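Local coordinates for protein L-talarate/galactarate dehydratase (Salmonella typhimurium, PDB 2PP0) that dehydrates both L-talarate and galactarate to 5-keto-4-deoxy-D-glucarate and, in competition with this, epimerises L-talarate to galactarate, using one magnesium ion per subunit, at residues Lys32-Phe37 with Ile64-Ser69. Residues are numbered along the deposited sequence; the frame is centred on the assembly and turned at random.
Sequences KLSLAF and IAEIRS
Lys32 and Glu66 face each other as a hydrogen-bonded antiparallel pair: Lys32 N donates to Glu66 O at 2.8 Å, almost straight (161°) and in the carbonyl plane, and Glu66 N returns a more bent bond (143°) to Lys32 O. Two residues along, Ser34 and Ile64 repeat the exchange, with Ile64 N to Ser34 O at 2.8 Å and Ser34 N to Ile64 O at 2.9 Å. A water sits on the face carrying these four side chains. It is hydrogen-bonded to Lys32 O, to Glu66 OE2 and, at 2.7 Å, to Ser34 OG; serine is small enough for this buried place, and the water satisfies its hydroxyl. The charge of Glu66 is met by a salt bridge from OE2 to Arg385, outside the two strands, rather than by Lys32. Lys32, fully extended with CG anti to the backbone N (chi1 -180°), runs alongside Glu66 in the same direction; Lys32 CD lies 3.6 Å from Glu66 OE2, while NZ stays beyond salt-bridge distance. Both residues are partly exposed, which suits a lysine whose apolar stem lies along the glutamate.

These strands are the central pair of the four-stranded antiparallel sheet in the capping domain of the enolase superfamily, built from the N-terminal part of the chain and completed by the C-terminal strand 388-395 beside 28-40; strand 74-81 flanks 57-69.

Between the two hydrogen-bonded pairs, Leu33 and Ala65 form a non-hydrogen-bonded pair on the other face, where Leu33 CD2 meets Ala65 CB at 3.8 Å. Both are apolar because helices cover them: Leu33 packs on Ala93 of helix 86-96, and the short methyl of Ala65 meets Pro134 of helix 127-146. Back on the water's face, Ile64 CB lies 4.2 Å from Ser34 CB; beta-branched and apolar, isoleucine suits this buried strand position, where it packs on Leu380.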
loop_
_atom_site.group_PDB
_atom_site.type_symbol
_atom_site.label_atom_id
_atom_site.label_comp_id
_atom_site.label_asym_id
_atom_site.label_seq_id
_atom_site.Cartn_x
_atom_site.Cartn_y
_atom_site.Cartn_z
ATOM N N LYS B 32 -10.336 16.189 -18.725
ATOM C CA LYS B 32 -11.221 15.887 -19.844
ATOM C C LYS B 32 -11.794 14.485 -19.698
ATOM O O LYS B 32 -11.050 13.510 -19.579
ATOM C CB LYS B 32 -10.491 15.968 -21.183
ATOM C CG LYS B 32 -11.405 15.662 -22.362
ATOM C CD LYS B 32 -10.653 15.682 -23.678
ATOM C CE LYS B 32 -11.585 15.370 -24.831
ATOM N NZ LYS B 32 -10.845 15.249 -26.106
ATOM N N LEU B 33 -13.120 14.388 -19.711
ATOM C CA LEU B 33 -13.787 13.098 -19.594
ATOM C C LEU B 33 -14.414 12.747 -20.930
ATOM O O LEU B 33 -14.915 13.622 -21.639
ATOM C CB LEU B 33 -14.872 13.157 -18.517
ATOM C CG LEU B 33 -14.441 13.624 -17.122
ATOM C CD1 LEU B 33 -15.655 13.667 -16.207
ATOM C CD2 LEU B 33 -13.377 12.687 -16.558
ATOM N N SER B 34 -14.378 11.468 -21.280
ATOM C CA SER B 34 -14.952 11.011 -22.535
ATOM C C SER B 34 -15.761 9.737 -22.352
ATOM O O SER B 34 -15.420 8.882 -21.528
ATOM C CB SER B 34 -13.850 10.745 -23.566
ATOM O OG SER B 34 -13.134 11.927 -23.886
ATOM N N LEU B 35 -16.851 9.628 -23.108
ATOM C CA LEU B 35 -17.683 8.435 -23.089
ATOM C C LEU B 35 -17.622 7.910 -24.510
ATOM O O LEU B 35 -18.110 8.555 -25.440
ATOM C CB LEU B 35 -19.137 8.752 -22.725
ATOM C CG LEU B 35 -20.071 7.543 -22.886
ATOM C CD1 LEU B 35 -19.563 6.391 -22.024
ATOM C CD2 LEU B 35 -21.510 7.918 -22.500
ATOM N N ALA B 36 -17.006 6.749 -24.682
ATOM C CA ALA B 36 -16.883 6.158 -26.004
ATOM C C ALA B 36 -17.497 4.773 -26.010
ATOM O O ALA B 36 -17.709 4.175 -24.957
ATOM C CB ALA B 36 -15.408 6.078 -26.406
ATOM N N PHE B 37 -17.789 4.268 -27.201
ATOM C CA PHE B 37 -18.354 2.940 -27.327
ATOM C C PHE B 37 -17.545 2.097 -28.295
ATOM O O PHE B 37 -17.367 2.447 -29.465
ATOM C CB PHE B 37 -19.817 3.025 -27.758
ATOM C CG PHE B 37 -20.742 3.420 -26.643
ATOM C CD1 PHE B 37 -21.210 2.468 -25.742
ATOM C CD2 PHE B 37 -21.099 4.751 -26.457
ATOM C CE1 PHE B 37 -22.018 2.837 -24.673
ATOM C CE2 PHE B 37 -21.908 5.131 -25.386
ATOM C CZ PHE B 37 -22.366 4.172 -24.495
ATOM N N ILE B 64 -13.271 7.557 -20.230
ATOM C CA ILE B 64 -11.875 7.964 -20.141
ATOM C C ILE B 64 -11.693 9.278 -19.405
ATOM O O ILE B 64 -12.510 10.191 -19.523
ATOM C CB ILE B 64 -11.280 8.133 -21.556
ATOM C CG1 ILE B 64 -11.576 6.893 -22.388
ATOM C CG2 ILE B 64 -9.776 8.368 -21.481
ATOM C CD1 ILE B 64 -11.289 7.078 -23.865
ATOM N N ALA B 65 -10.614 9.367 -18.635
ATOM C CA ALA B 65 -10.289 10.592 -17.923
ATOM C C ALA B 65 -8.867 10.988 -18.304
ATOM O O ALA B 65 -7.971 10.143 -18.371
ATOM C CB ALA B 65 -10.387 10.390 -16.416
ATOM N N GLU B 66 -8.675 12.272 -18.579
ATOM C CA GLU B 66 -7.362 12.804 -18.930
ATOM C C GLU B 66 -7.162 13.984 -17.993
ATOM O O GLU B 66 -8.029 14.854 -17.892
ATOM C CB GLU B 66 -7.345 13.260 -20.387
ATOM C CG GLU B 66 -7.613 12.137 -21.374
ATOM C CD GLU B 66 -7.792 12.640 -22.791
ATOM O OE1 GLU B 66 -6.808 13.154 -23.368
ATOM O OE2 GLU B 66 -8.919 12.529 -23.328
ATOM N N ILE B 67 -6.036 13.990 -17.284
ATOM C CA ILE B 67 -5.724 15.038 -16.320
ATOM C C ILE B 67 -4.360 15.655 -16.629
ATOM O O ILE B 67 -3.405 14.940 -16.932
ATOM C CB ILE B 67 -5.681 14.458 -14.874
ATOM C CG1 ILE B 67 -6.996 13.735 -14.556
ATOM C CG2 ILE B 67 -5.436 15.572 -13.860
ATOM C CD1 ILE B 67 -7.003 13.047 -13.181
ATOM N N ARG B 68 -4.280 16.981 -16.569
ATOM C CA ARG B 68 -3.027 17.688 -16.821
ATOM C C ARG B 68 -2.734 18.614 -15.655
ATOM O O ARG B 68 -3.626 19.298 -15.154
ATOM C CB ARG B 68 -3.104 18.471 -18.141
ATOM C CG ARG B 68 -2.902 17.571 -19.345
ATOM C CD ARG B 68 -3.170 18.257 -20.676
ATOM N NE ARG B 68 -3.015 17.298 -21.768
ATOM C CZ ARG B 68 -1.845 16.809 -22.181
ATOM N NH1 ARG B 68 -0.712 17.198 -21.604
ATOM N NH2 ARG B 68 -1.808 15.907 -23.153
ATOM N N SER B 69 -1.481 18.621 -15.212
ATOM C CA SER B 69 -1.082 19.449 -14.077
ATOM C C SER B 69 -0.366 20.736 -14.486
ATOM O O SER B 69 0.128 20.871 -15.607
ATOM C CB SER B 69 -0.164 18.651 -13.149
ATOM O OG SER B 69 1.078 18.400 -13.787
HETATM O O HOH W 1 -11.158 11.877 -22.022
#